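Long-range contacts in 1-deoxy-D-xylulose 5-phosphate reductoisomerase (Moraxella catarrhalis, PDB 4ZQG), which catalyses the metal-dependent rearrangement and nicotinamide-cofactor-driven reduction of 1-deoxy-D-xylulose 5-phosphate to 2-C-methyl-D-erythritol 4-phosphate in the MEP pathway of isoprenoid synthesis: residues 33-38 / 52-57; 163-168 / 178-183; 280-285 / 296-301; 342-347 / 397-402. All blocks are in the same frame, centred on the assembly; numbering follows the deposited sequence. Where two conformers were deposited one is given.

Interaction 1: 33-38 / 52-57; sequences YRIHAL and MEFHPV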
loop_
_atom_site.group_PDB
_atom_site.type_symbol
_atom_site.label_atom_id
_atom_site.label_comp_id
_atom_site.label_asym_id
_atom_site.label_seq_id
_atom_site.Cartn_x
_atom_site.Cartn_y
_atom_site.Cartn_z
ATOM N N TYR A 33 7.392 18.065 20.207
ATOM C CA TYR A 33 6.042 18.532 20.395
ATOM C C TYR A 33 5.963 19.247 21.724
ATOM O O TYR A 33 6.606 18.842 22.657
ATOM C CB TYR A 33 5.102 17.324 20.387
ATOM C CG TYR A 33 5.197 16.555 19.084
ATOM C CD1 TYR A 33 4.749 17.137 17.904
ATOM C CD2 TYR A 33 5.749 15.284 19.023
ATOM C CE1 TYR A 33 4.835 16.483 16.691
ATOM C CE2 TYR A 33 5.856 14.612 17.805
ATOM C CZ TYR A 33 5.388 15.223 16.632
ATOM O OH TYR A 33 5.469 14.627 15.387
ATOM N N ARG A 34 5.186 20.317 21.783
ATOM C CA ARG A 34 4.899 21.062 23.000
ATOM C C ARG A 34 3.400 20.929 23.272
ATOM O O ARG A 34 2.603 21.237 22.400
ATOM C CB ARG A 34 5.271 22.559 22.802
ATOM C CG ARG A 34 4.801 23.483 23.923
ATOM C CD ARG A 34 5.265 24.941 23.806
ATOM N NE ARG A 34 4.358 25.757 22.995
ATOM C CZ ARG A 34 3.168 26.206 23.388
ATOM N NH1 ARG A 34 2.688 25.930 24.606
ATOM N NH2 ARG A 34 2.445 26.931 22.541
ATOM N N ILE A 35 3.006 20.515 24.471
ATOM C CA ILE A 35 1.585 20.457 24.810
ATOM C C ILE A 35 1.076 21.817 25.260
ATOM O O ILE A 35 1.437 22.297 26.279
ATOM C CB ILE A 35 1.287 19.495 25.951
ATOM C CG1 ILE A 35 1.880 18.111 25.707
ATOM C CG2 ILE A 35 -0.205 19.419 26.170
ATOM C CD1 ILE A 35 1.632 17.541 24.357
ATOM N N HIS A 36 0.214 22.440 24.497
ATOM C CA HIS A 36 -0.347 23.693 24.893
ATOM C C HIS A 36 -1.640 23.477 25.647
ATOM O O HIS A 36 -1.946 24.257 26.530
ATOM C CB HIS A 36 -0.590 24.520 23.661
ATOM C CG HIS A 36 -1.245 25.824 23.931
ATOM N ND1 HIS A 36 -0.534 26.953 24.270
ATOM C CD2 HIS A 36 -2.547 26.190 23.880
ATOM C CE1 HIS A 36 -1.377 27.956 24.434
ATOM N NE2 HIS A 36 -2.599 27.525 24.173
ATOM N N ALA A 37 -2.413 22.439 25.327
ATOM C CA ALA A 37 -3.674 22.227 26.027
ATOM C C ALA A 37 -4.126 20.797 26.034
ATOM O O ALA A 37 -3.750 20.051 25.194
ATOM C CB ALA A 37 -4.756 23.095 25.442
ATOM N N LEU A 38 -4.921 20.432 27.035
ATOM C CA LEU A 38 -5.453 19.075 27.205
ATOM C C LEU A 38 -6.858 19.242 27.732
ATOM O O LEU A 38 -7.086 20.167 28.458
ATOM C CB LEU A 38 -4.651 18.302 28.249
ATOM C CG LEU A 38 -3.159 18.155 28.016
ATOM C CD1 LEU A 38 -2.509 17.566 29.247
ATOM C CD2 LEU A 38 -2.900 17.232 26.852
ATOM N N MET A 52 -0.050 18.005 35.666
ATOM C CA MET A 52 1.218 17.986 36.401
ATOM C C MET A 52 2.366 17.405 35.582
ATOM O O MET A 52 3.528 17.808 35.714
ATOM C CB MET A 52 1.080 17.169 37.676
ATOM C CG MET A 52 -0.081 17.576 38.556
ATOM S SD MET A 52 -0.210 16.409 39.893
ATOM C CE MET A 52 -1.250 17.300 41.053
ATOM N N GLU A 53 2.045 16.432 34.739
ATOM C CA GLU A 53 3.055 15.846 33.905
ATOM C C GLU A 53 3.513 16.818 32.816
ATOM O O GLU A 53 4.696 17.012 32.633
ATOM C CB GLU A 53 2.553 14.537 33.289
ATOM C CG GLU A 53 3.596 13.936 32.365
ATOM C CD GLU A 53 3.235 12.608 31.806
ATOM O OE1 GLU A 53 2.087 12.171 31.980
ATOM O OE2 GLU A 53 4.135 12.027 31.155
ATOM N N PHE A 54 2.585 17.465 32.136
ATOM C CA PHE A 54 2.944 18.205 30.929
ATOM C C PHE A 54 2.947 19.702 31.053
ATOM O O PHE A 54 3.330 20.346 30.094
ATOM C CB PHE A 54 2.045 17.804 29.720
ATOM C CG PHE A 54 2.223 16.384 29.263
ATOM C CD1 PHE A 54 1.292 15.424 29.570
ATOM C CD2 PHE A 54 3.330 16.011 28.549
ATOM C CE1 PHE A 54 1.457 14.111 29.151
ATOM C CE2 PHE A 54 3.505 14.708 28.149
ATOM C CZ PHE A 54 2.570 13.755 28.454
ATOM N N HIS A 55 2.536 20.262 32.189
ATOM C CA HIS A 55 2.505 21.734 32.420
ATOM C C HIS A 55 1.909 22.460 31.221
ATOM O O HIS A 55 2.586 23.271 30.594
ATOM C CB HIS A 55 3.906 22.339 32.743
ATOM C CG HIS A 55 4.558 21.800 33.993
ATOM N ND1 HIS A 55 5.838 21.274 34.000
ATOM C CD2 HIS A 55 4.103 21.689 35.266
ATOM C CE1 HIS A 55 6.139 20.859 35.216
ATOM N NE2 HIS A 55 5.104 21.098 36.006
ATOM N N PRO A 56 0.653 22.130 30.855
ATOM C CA PRO A 56 -0.000 22.786 29.746
ATOM C C PRO A 56 -0.382 24.209 30.082
ATOM O O PRO A 56 -0.638 24.515 31.239
ATOM C CB PRO A 56 -1.282 21.991 29.591
ATOM C CG PRO A 56 -1.560 21.462 30.908
ATOM C CD PRO A 56 -0.211 21.090 31.430
ATOM N N VAL A 57 -0.454 25.059 29.068
ATOM C CA VAL A 57 -0.899 26.414 29.264
ATOM C C VAL A 57 -2.368 26.447 29.651
ATOM O O VAL A 57 -2.753 27.230 30.467
ATOM C CB VAL A 57 -0.592 27.289 28.030
ATOM C CG1 VAL A 57 -1.078 28.708 28.235
ATOM C CG2 VAL A 57 0.903 27.281 27.751
#
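The imidazole ring of His36 takes Val57 over one face, in a CH-pi contact with CB 4.1 Å from the ring centroid and 29° off its normal. At the ring's edge, in plane, is Arg34 NH1; NH1 and NH2 of Arg34 each make a weak hydrogen bond to His36 ND1, both 3.4 Å long. His36 NE2 is hydrogen-bonded to Asp95. The imidazole reaches Val57 although its CB points away from the loop, because chi1 of 177° sets CG opposite the backbone N. Val57 CG2 also lies 3.9 Å from Arg34 NH1, meeting the guanidinium at a slant. The other flat group, the Phe54 ring, carries the methylene CG of its chain neighbour Glu53 above the centre of one face, while Ile35 meets it obliquely, CG1 lying 3.8 Å from Phe54 CD2. Leu38 CD1 reaches both Phe54 CD1 and Pro56 CG, the latter at 4.3 Å. Strand 33-39, helix 44-54 and strand 58-61 form a beta-alpha-beta unit of the Rossmann-type domain, and the contact packs the end of helix 44-54 and the loop after it onto strand 33-39. The chemistry thus divides into an aliphatic-aromatic core and a polar margin; with ND1 accepting from an arginine and NE2 facing a carboxylate, a His36 ring protonated on NE2 is probable.

Interaction 2: 163-168 / 178-183; sequences CLPAAI and TSYGIK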
loop_
_atom_site.group_PDB
_atom_site.type_symbol
_atom_site.label_atom_id
_atom_site.label_comp_id
_atom_site.label_asym_id
_atom_site.label_seq_id
_atom_site.Cartn_x
_atom_site.Cartn_y
_atom_site.Cartn_z
ATOM N N CYS A 163 -2.219 5.545 1.283
ATOM C CA CYS A 163 -2.229 4.885 0.012
ATOM C C CYS A 163 -2.677 5.766 -1.199
ATOM O O CYS A 163 -2.959 5.242 -2.282
ATOM C CB CYS A 163 -3.102 3.650 0.143
ATOM S SG CYS A 163 -2.260 2.364 1.112
ATOM N N LEU A 164 -2.683 7.093 -1.026
ATOM C CA LEU A 164 -3.172 8.031 -2.031
ATOM C C LEU A 164 -2.016 8.895 -2.521
ATOM O O LEU A 164 -1.056 9.131 -1.803
ATOM C CB LEU A 164 -4.309 8.881 -1.451
ATOM C CG LEU A 164 -5.707 8.251 -1.437
ATOM C CD1 LEU A 164 -6.748 9.090 -0.731
ATOM C CD2 LEU A 164 -6.209 8.040 -2.869
ATOM N N PRO A 165 -2.066 9.350 -3.771
ATOM C CA PRO A 165 -0.894 10.098 -4.200
ATOM C C PRO A 165 -0.818 11.416 -3.440
ATOM O O PRO A 165 -1.821 11.847 -2.882
ATOM C CB PRO A 165 -1.135 10.331 -5.696
ATOM C CG PRO A 165 -2.282 9.499 -6.087
ATOM C CD PRO A 165 -3.014 9.073 -4.872
ATOM N N ALA A 166 0.340 12.060 -3.457
ATOM C CA ALA A 166 0.554 13.286 -2.674
ATOM C C ALA A 166 -0.459 14.386 -2.956
ATOM O O ALA A 166 -1.120 14.902 -2.035
ATOM C CB ALA A 166 1.936 13.825 -2.931
ATOM N N ALA A 167 -0.586 14.737 -4.230
ATOM C CA ALA A 167 -1.538 15.745 -4.676
ATOM C C ALA A 167 -2.956 15.586 -4.105
ATOM O O ALA A 167 -3.634 16.600 -3.817
ATOM C CB ALA A 167 -1.568 15.756 -6.180
ATOM N N ILE A 168 -3.397 14.337 -3.901
ATOM C CA ILE A 168 -4.745 14.065 -3.336
ATOM C C ILE A 168 -4.783 14.133 -1.800
ATOM O O ILE A 168 -5.840 14.350 -1.198
ATOM C CB ILE A 168 -5.284 12.710 -3.861
ATOM C CG1 ILE A 168 -5.237 12.717 -5.390
ATOM C CG2 ILE A 168 -6.689 12.427 -3.336
ATOM C CD1 ILE A 168 -5.979 11.591 -6.066
ATOM N N THR A 178 -8.863 12.101 -13.670
ATOM C CA THR A 178 -8.851 10.667 -13.943
ATOM C C THR A 178 -7.436 10.134 -14.190
ATOM O O THR A 178 -7.224 8.931 -14.127
ATOM C CB THR A 178 -9.804 10.289 -15.114
ATOM O OG1 THR A 178 -9.335 10.856 -16.324
ATOM C CG2 THR A 178 -11.239 10.791 -14.878
ATOM N N SER A 179 -6.487 11.024 -14.483
ATOM C CA SER A 179 -5.049 10.735 -14.452
ATOM C C SER A 179 -4.562 9.932 -13.270
ATOM O O SER A 179 -3.697 9.080 -13.434
ATOM C CB SER A 179 -4.271 12.033 -14.388
ATOM O OG SER A 179 -4.100 12.513 -15.681
ATOM N N TYR A 180 -5.052 10.256 -12.083
ATOM C CA TYR A 180 -4.599 9.595 -10.884
ATOM C C TYR A 180 -5.129 8.194 -10.808
ATOM O O TYR A 180 -4.620 7.391 -10.042
ATOM C CB TYR A 180 -5.018 10.370 -9.622
ATOM C CG TYR A 180 -4.320 11.700 -9.548
ATOM C CD1 TYR A 180 -2.971 11.759 -9.267
ATOM C CD2 TYR A 180 -5.003 12.887 -9.811
ATOM C CE1 TYR A 180 -2.298 12.956 -9.250
ATOM C CE2 TYR A 180 -4.339 14.099 -9.801
ATOM C CZ TYR A 180 -2.981 14.120 -9.514
ATOM O OH TYR A 180 -2.283 15.295 -9.473
ATOM N N GLY A 181 -6.183 7.916 -11.556
ATOM C CA GLY A 181 -6.644 6.572 -11.716
ATOM C C GLY A 181 -7.247 5.916 -10.507
ATOM O O GLY A 181 -7.229 4.687 -10.435
ATOM N N ILE A 182 -7.843 6.683 -9.588
ATOM C CA ILE A 182 -8.508 6.049 -8.431
ATOM C C ILE A 182 -9.821 5.445 -8.878
ATOM O O ILE A 182 -10.622 6.139 -9.487
ATOM C CB ILE A 182 -8.887 7.011 -7.277
ATOM C CG1 ILE A 182 -7.765 7.994 -6.892
ATOM C CG2 ILE A 182 -9.277 6.205 -6.067
ATOM C CD1 ILE A 182 -6.395 7.419 -6.912
ATOM N N LYS A 183 -10.058 4.174 -8.568
ATOM C CA LYS A 183 -11.276 3.526 -8.991
ATOM C C LYS A 183 -12.238 3.538 -7.894
ATOM O O LYS A 183 -13.348 4.043 -8.050
ATOM C CB LYS A 183 -11.048 2.072 -9.420
ATOM C CG LYS A 183 -12.111 1.568 -10.393
ATOM C CD LYS A 183 -12.108 0.077 -10.492
ATOM C CE LYS A 183 -12.976 -0.381 -11.648
ATOM N NZ LYS A 183 -12.812 -1.852 -11.780
#
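Tyr180 packs against Pro165, Ala167 and Ile168 where a 3-10 turn, residues 178-180, leads into strand 182-189 of the four-stranded mixed sheet, in the domain related by family to the C-terminal domain of glyceraldehyde-3-phosphate dehydrogenase. Its CB lies 3.9 Å from Ile168 CD1. A chi1 of -66° sets CG opposite the carbonyl carbon, equally near that methyl, and lays the ring along residues 165-168. Ile168 runs past the tyrosine in the opposite direction, with CG1 over one face of the ring. On the CD1 branch the partner is Pro165, the N-cap residue of helix 166-170, whose CG comes obliquely to 4.0 Å from Tyr180 CD1. Farther out, CZ has Ala167 CB at 4.0 Å. Two residues on, Ile182 extends the apolar patch. Its CG1 meets Ile168 CD1 at 4.1 Å, and its CD1 touches Leu164 CD2, the two side chains crossing at nearly a right angle. Strand 260-266 supports this patch through Val264 and Tyr266, and Ser179 OG is hydrogen-bonded to Glu292 of the second subunit, which places the turn at the dimer interface. No hydrogen bond joins the two segments; the closest approach of Tyr180 is OH to Ala167 CB, 3.4 Å.

Interaction 3: 280-285 / 296-301; sequences MKTPIA and SGVMPL. With NAD (nicotinamide-adenine-dinucleotide), chain C.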
loop_
_atom_site.group_PDB
_atom_site.type_symbol
_atom_site.label_atom_id
_atom_site.label_comp_id
_atom_site.label_asym_id
_atom_site.label_seq_id
_atom_site.Cartn_x
_atom_site.Cartn_y
_atom_site.Cartn_z
ATOM N N MET A 280 -3.600 2.038 17.496
ATOM C CA MET A 280 -3.784 3.387 16.983
ATOM C C MET A 280 -2.564 4.284 17.060
ATOM O O MET A 280 -2.601 5.378 16.534
ATOM C CB MET A 280 -4.933 4.081 17.718
ATOM C CG MET A 280 -6.309 3.493 17.440
ATOM S SD MET A 280 -6.789 3.497 15.705
ATOM C CE MET A 280 -6.802 5.228 15.291
ATOM N N LYS A 281 -1.488 3.871 17.729
ATOM C CA LYS A 281 -0.277 4.691 17.698
ATOM C C LYS A 281 0.319 4.824 16.306
ATOM O O LYS A 281 0.930 5.839 15.999
ATOM C CB LYS A 281 0.780 4.178 18.660
ATOM C CG LYS A 281 0.410 4.365 20.109
ATOM C CD LYS A 281 1.559 4.074 21.080
ATOM C CE LYS A 281 1.978 2.623 21.056
ATOM N NZ LYS A 281 0.925 1.733 21.613
ATOM N N THR A 282 0.099 3.824 15.447
ATOM C CA THR A 282 0.615 3.895 14.082
ATOM C C THR A 282 -0.003 5.065 13.326
ATOM O O THR A 282 0.712 5.953 12.887
ATOM C CB THR A 282 0.485 2.555 13.354
ATOM O OG1 THR A 282 1.505 1.652 13.801
ATOM C CG2 THR A 282 0.646 2.736 11.912
ATOM N N PRO A 283 -1.328 5.095 13.163
ATOM C CA PRO A 283 -1.922 6.235 12.458
ATOM C C PRO A 283 -1.747 7.570 13.145
ATOM O O PRO A 283 -1.640 8.600 12.476
ATOM C CB PRO A 283 -3.392 5.892 12.403
ATOM C CG PRO A 283 -3.577 4.761 13.341
ATOM C CD PRO A 283 -2.296 4.027 13.375
ATOM N N ILE A 284 -1.703 7.583 14.477
ATOM C CA ILE A 284 -1.536 8.860 15.173
ATOM C C ILE A 284 -0.138 9.343 14.849
ATOM O O ILE A 284 0.058 10.473 14.487
ATOM C CB ILE A 284 -1.773 8.721 16.700
ATOM C CG1 ILE A 284 -3.222 8.340 16.945
ATOM C CG2 ILE A 284 -1.508 10.044 17.451
ATOM C CD1 ILE A 284 -3.463 7.852 18.338
ATOM N N ALA A 285 0.837 8.460 14.973
ATOM C CA ALA A 285 2.213 8.815 14.715
ATOM C C ALA A 285 2.409 9.349 13.298
ATOM O O ALA A 285 3.093 10.345 13.101
ATOM C CB ALA A 285 3.083 7.594 14.937
ATOM N N SER A 296 6.757 4.981 16.509
ATOM C CA SER A 296 5.485 5.090 17.193
ATOM C C SER A 296 5.414 4.297 18.521
ATOM O O SER A 296 4.486 4.491 19.324
ATOM C CB SER A 296 4.433 4.511 16.303
ATOM O OG SER A 296 4.784 3.171 16.083
ATOM N N GLY A 297 6.348 3.387 18.740
ATOM C CA GLY A 297 6.283 2.525 19.913
ATOM C C GLY A 297 5.357 1.338 19.780
ATOM O O GLY A 297 5.063 0.670 20.729
ATOM N N VAL A 298 4.867 1.048 18.589
ATOM C CA VAL A 298 4.051 -0.139 18.427
ATOM C C VAL A 298 5.000 -1.314 18.307
ATOM O O VAL A 298 6.200 -1.160 17.971
ATOM C CB VAL A 298 3.128 -0.074 17.192
ATOM C CG1 VAL A 298 2.360 1.229 17.184
ATOM C CG2 VAL A 298 3.897 -0.270 15.896
ATOM N N MET A 299 4.482 -2.482 18.621
ATOM C CA MET A 299 5.193 -3.699 18.317
ATOM C C MET A 299 4.856 -4.026 16.869
ATOM O O MET A 299 3.678 -4.245 16.549
ATOM C CB MET A 299 4.707 -4.812 19.247
ATOM C CG MET A 299 5.127 -4.634 20.712
ATOM S SD MET A 299 4.290 -5.794 21.829
ATOM C CE MET A 299 4.626 -7.292 20.886
ATOM N N PRO A 300 5.860 -4.061 15.971
ATOM C CA PRO A 300 5.477 -4.181 14.539
ATOM C C PRO A 300 4.884 -5.522 14.214
ATOM O O PRO A 300 5.128 -6.496 14.900
ATOM C CB PRO A 300 6.796 -3.985 13.786
ATOM C CG PRO A 300 7.763 -3.452 14.795
ATOM C CD PRO A 300 7.319 -3.980 16.124
ATOM N N LEU A 301 4.054 -5.544 13.198
ATOM C CA LEU A 301 3.501 -6.769 12.700
ATOM C C LEU A 301 4.636 -7.719 12.316
ATOM O O LEU A 301 5.581 -7.321 11.646
ATOM C CB LEU A 301 2.638 -6.423 11.481
ATOM C CG LEU A 301 1.798 -7.535 10.886
ATOM C CD1 LEU A 301 0.862 -8.203 11.883
ATOM C CD2 LEU A 301 1.000 -6.943 9.761
HETATM P PA NAD C . -13.327 7.735 24.795
HETATM O O1A NAD C . -14.747 7.480 25.169
HETATM O O2A NAD C . -12.221 6.801 25.239
HETATM O O5B NAD C . -12.883 9.256 25.116
HETATM C C5B NAD C . -13.615 10.399 24.708
HETATM C C4B NAD C . -12.912 11.694 25.148
HETATM O O4B NAD C . -13.814 12.781 24.875
HETATM C C3B NAD C . -12.574 11.738 26.645
HETATM O O3B NAD C . -11.336 12.410 26.897
HETATM C C2B NAD C . -13.729 12.529 27.236
HETATM O O2B NAD C . -13.343 13.371 28.321
HETATM C C1B NAD C . -14.243 13.393 26.090
HETATM N N9A NAD C . -15.727 13.551 26.147
HETATM C C8A NAD C . -16.621 12.555 26.283
HETATM N N7A NAD C . -17.888 13.032 26.312
HETATM C C5A NAD C . -17.824 14.358 26.198
HETATM C C6A NAD C . -18.840 15.434 26.176
HETATM N N6A NAD C . -20.174 15.134 26.271
HETATM N N1A NAD C . -18.355 16.687 26.056
HETATM C C2A NAD C . -17.019 16.962 25.987
HETATM N N3A NAD C . -16.037 16.032 26.011
HETATM C C4A NAD C . -16.393 14.719 26.107
HETATM O O3 NAD C . -13.330 7.833 23.181
HETATM P PN NAD C . -12.323 7.174 22.108
HETATM O O1N NAD C . -12.693 5.707 22.067
HETATM O O2N NAD C . -10.938 7.714 22.373
HETATM O O5D NAD C . -12.931 7.900 20.809
HETATM C C5D NAD C . -12.570 9.236 20.454
HETATM C C4D NAD C . -12.984 9.527 19.010
HETATM O O4D NAD C . -12.071 8.955 18.069
HETATM C C3D NAD C . -14.347 8.928 18.713
HETATM O O3D NAD C . -15.013 9.822 17.828
HETATM C C2D NAD C . -14.040 7.594 18.070
HETATM O O2D NAD C . -15.131 7.144 17.253
HETATM C C1D NAD C . -12.739 7.915 17.325
HETATM N N1N NAD C . -11.874 6.735 17.171
HETATM C C2N NAD C . -11.379 6.083 18.252
HETATM C C3N NAD C . -10.578 4.933 18.101
HETATM C C7N NAD C . -9.986 4.194 19.275
HETATM O O7N NAD C . -9.081 3.399 19.094
HETATM N N7N NAD C . -10.437 4.421 20.508
HETATM C C4N NAD C . -10.299 4.483 16.820
HETATM C C5N NAD C . -10.804 5.181 15.752
HETATM C C6N NAD C . -11.594 6.303 15.931
#
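Lys281 leaves its helix with CG opposite the carbonyl carbon, and its CD lies 3.4 Å from Ser296 O; the bend at chi3 (-65°) then puts CE 3.7 Å from Gly297 O, and a last bend turns NZ to its salt bridge with Asp279. Ser296 turns OG between its backbone N and carbonyl carbon (chi1 60°), where it accepts a hydrogen bond from Val298 N, 3.3 Å away, with an N-H...O angle of 162°, an ST turn. Its CB packs on Ala285 CB, 3.6 Å away. The hydroxyls of Ser296 and Thr282 are both hydrogen-bonded to the carbonyl oxygen of Asp268 of the second subunit, so a single acceptor ties helix and loop to the dimer partner. Val298 has two conformers; in the one considered CG1 lies against Lys281 CB and Thr282 OG1, a tentative detail. Met280, at the other end of its segment from Ala285, borders the cofactor and inhibitor pockets. Its CG is 3.2 Å from NAD O7N and its SD 3.8 Å from NAD C4N, and it also touches bound fosmidomycin. Helix 281-289 lies with Ile284 on Ser21, Thr22 and Ile25, beside helix 17-26, while the 296-301 loop runs on toward strand 307-311.

Interaction 4: 342-347 / 397-402; sequences ANEIAV and KVRKIA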
loop_
_atom_site.group_PDB
_atom_site.type_symbol
_atom_site.label_atom_id
_atom_site.label_comp_id
_atom_site.label_asym_id
_atom_site.label_seq_id
_atom_site.Cartn_x
_atom_site.Cartn_y
_atom_site.Cartn_z
ATOM N N ALA A 342 -29.553 9.069 16.175
ATOM C CA ALA A 342 -30.408 7.980 16.609
ATOM C C ALA A 342 -29.482 6.941 17.236
ATOM O O ALA A 342 -29.704 6.525 18.354
ATOM C CB ALA A 342 -31.208 7.394 15.462
ATOM N N ASN A 343 -28.383 6.613 16.550
ATOM C CA ASN A 343 -27.449 5.579 16.992
ATOM C C ASN A 343 -26.784 5.938 18.331
ATOM O O ASN A 343 -26.676 5.089 19.205
ATOM C CB ASN A 343 -26.394 5.339 15.889
ATOM C CG ASN A 343 -25.296 4.367 16.292
ATOM O OD1 ASN A 343 -25.488 3.123 16.291
ATOM N ND2 ASN A 343 -24.123 4.933 16.631
ATOM N N GLU A 344 -26.334 7.186 18.475
ATOM C CA GLU A 344 -25.814 7.717 19.768
ATOM C C GLU A 344 -26.776 7.457 20.921
ATOM O O GLU A 344 -26.313 7.195 22.020
ATOM C CB GLU A 344 -25.512 9.230 19.701
ATOM C CG GLU A 344 -24.099 9.538 19.206
ATOM C CD GLU A 344 -23.692 11.019 19.256
ATOM O OE1 GLU A 344 -24.138 11.757 20.152
ATOM O OE2 GLU A 344 -22.873 11.431 18.396
ATOM N N ILE A 345 -28.090 7.514 20.643
ATOM C CA ILE A 345 -29.133 7.294 21.632
ATOM C C ILE A 345 -29.362 5.815 21.853
ATOM O O ILE A 345 -29.531 5.396 22.981
ATOM C CB ILE A 345 -30.487 8.005 21.273
ATOM C CG1 ILE A 345 -30.403 9.538 21.456
ATOM C CG2 ILE A 345 -31.655 7.450 22.080
ATOM C CD1 ILE A 345 -29.962 10.036 22.830
ATOM N N ALA A 346 -29.388 4.996 20.825
ATOM C CA ALA A 346 -29.606 3.579 21.119
ATOM C C ALA A 346 -28.341 2.931 21.729
ATOM O O ALA A 346 -28.430 1.858 22.323
ATOM C CB ALA A 346 -30.102 2.820 19.899
ATOM N N VAL A 347 -27.190 3.595 21.637
ATOM C CA VAL A 347 -25.974 3.111 22.357
ATOM C C VAL A 347 -25.982 3.442 23.849
ATOM O O VAL A 347 -25.756 2.544 24.664
ATOM C CB VAL A 347 -24.631 3.604 21.751
ATOM C CG2 VAL A 347 -24.410 2.921 20.406
ATOM N N LYS A 397 -33.591 17.300 18.011
ATOM C CA LYS A 397 -34.806 16.689 17.532
ATOM C C LYS A 397 -34.724 15.169 17.420
ATOM O O LYS A 397 -35.600 14.454 17.902
ATOM C CB LYS A 397 -35.176 17.294 16.195
ATOM C CG LYS A 397 -36.513 16.815 15.663
ATOM C CD LYS A 397 -36.918 17.718 14.524
ATOM C CE LYS A 397 -38.159 17.205 13.830
ATOM N NZ LYS A 397 -38.581 18.154 12.767
ATOM N N VAL A 398 -33.682 14.664 16.786
ATOM C CA VAL A 398 -33.528 13.219 16.697
ATOM C C VAL A 398 -33.354 12.619 18.084
ATOM O O VAL A 398 -33.904 11.536 18.381
ATOM C CB VAL A 398 -32.329 12.824 15.814
ATOM C CG1 VAL A 398 -32.151 11.314 15.809
ATOM C CG2 VAL A 398 -32.563 13.341 14.396
ATOM N N ARG A 399 -32.622 13.337 18.944
ATOM C CA ARG A 399 -32.495 12.903 20.365
ATOM C C ARG A 399 -33.862 12.611 20.980
ATOM O O ARG A 399 -34.109 11.498 21.426
ATOM C CB ARG A 399 -31.648 13.885 21.208
ATOM C CG ARG A 399 -30.169 13.482 21.255
ATOM C CD ARG A 399 -29.210 14.544 21.808
ATOM N NE ARG A 399 -27.936 14.606 21.066
ATOM C CZ ARG A 399 -26.980 13.677 21.097
ATOM N NH1 ARG A 399 -27.101 12.585 21.862
ATOM N NH2 ARG A 399 -25.900 13.836 20.324
ATOM N N LYS A 400 -34.765 13.584 20.905
ATOM C CA LYS A 400 -36.149 13.426 21.405
ATOM C C LYS A 400 -36.865 12.222 20.777
ATOM O O LYS A 400 -37.410 11.384 21.487
ATOM C CB LYS A 400 -36.946 14.705 21.148
ATOM C CG LYS A 400 -38.457 14.591 21.371
ATOM C CD LYS A 400 -39.283 15.255 20.265
ATOM C CE LYS A 400 -39.105 16.769 20.269
ATOM N NZ LYS A 400 -39.670 17.337 19.020
ATOM N N ILE A 401 -36.831 12.122 19.439
ATOM C CA ILE A 401 -37.673 11.161 18.723
ATOM C C ILE A 401 -37.145 9.759 18.871
ATOM O O ILE A 401 -37.915 8.805 19.042
ATOM C CB ILE A 401 -37.813 11.536 17.242
ATOM C CG1 ILE A 401 -38.564 12.841 17.132
ATOM C CG2 ILE A 401 -38.580 10.471 16.494
ATOM C CD1 ILE A 401 -38.829 13.290 15.733
ATOM N N ALA A 402 -35.826 9.645 18.803
ATOM C CA ALA A 402 -35.181 8.381 19.063
ATOM C C ALA A 402 -35.490 7.911 20.488
ATOM O O ALA A 402 -35.855 6.764 20.689
ATOM C CB ALA A 402 -33.674 8.517 18.845
#
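Ala342, Ile345 and Ala402 make the apolar centre of this helix pair. The methyl of Ala402 reaches Ala342 CA and Ile345 CG2, each 4.0 Å from its CB, and Val398 closes the group by placing CG1 3.5 Å from Ala342 N. With alanines at the nearest CA pair, Ala342 and Ala402, the local axes of helices 342-347 and 397-402 come to 8.9 Å, at a crossing angle of -46°. Cys367 of helix 359-368 packs on both alanines, so a third helix covers this end of the contact. Outward from the centre, Ile345 crosses the aliphatic part of Arg399 at a slant, with its CD1 3.8 Å from Arg399 CG. The Arg399 chain bends at chi3, bringing its guanidinium to Glu344. There NH2 donates to Glu344 OE1 over 2.7 Å, nearly straight at 168°, in a salt bridge. The oxygen sits at the edge of the guanidinium, close to its plane, whereas the donor meets the carboxylate from above, 41° out of its plane. Both ends have further partners: Arg399 NE forms a salt bridge with Asp395, and Glu344 OE2 is hydrogen-bonded to Asn340, with a weak bond from Ala108 N. With Asp395 at NE and Glu344 at NH2, the guanidinium is held at two of its nitrogens, which should limit its rotation. The side chain of Glu344 is about 8 Å from NAD. Packed helices with alanines where they come nearest and a charged rim are in keeping with the all-helical C-terminal domain of DXP reductoisomerases.

Along the chain the four contacts follow in series, each closing before the next opens. Interaction 1 belongs to the seven-stranded parallel sheet of the Rossmann-type domain, interaction 2 to the four-stranded mixed sheet, and interactions 3 and 4 to the C-terminal part of the chain, residues 275-401, although their centres are 34 Å apart. Interactions 1 and 3 come nearest, about 5 Å between closest atoms, with helix 17-26 touching both. Interactions 2 and 3, about 25 Å apart between centres, both touch the second subunit, and interaction 3 alone of the two also meets the bound cofactor. Interaction 4 lies across the chain's centre from interactions 2 and 3. The contacts thus fall in different regions of the fold.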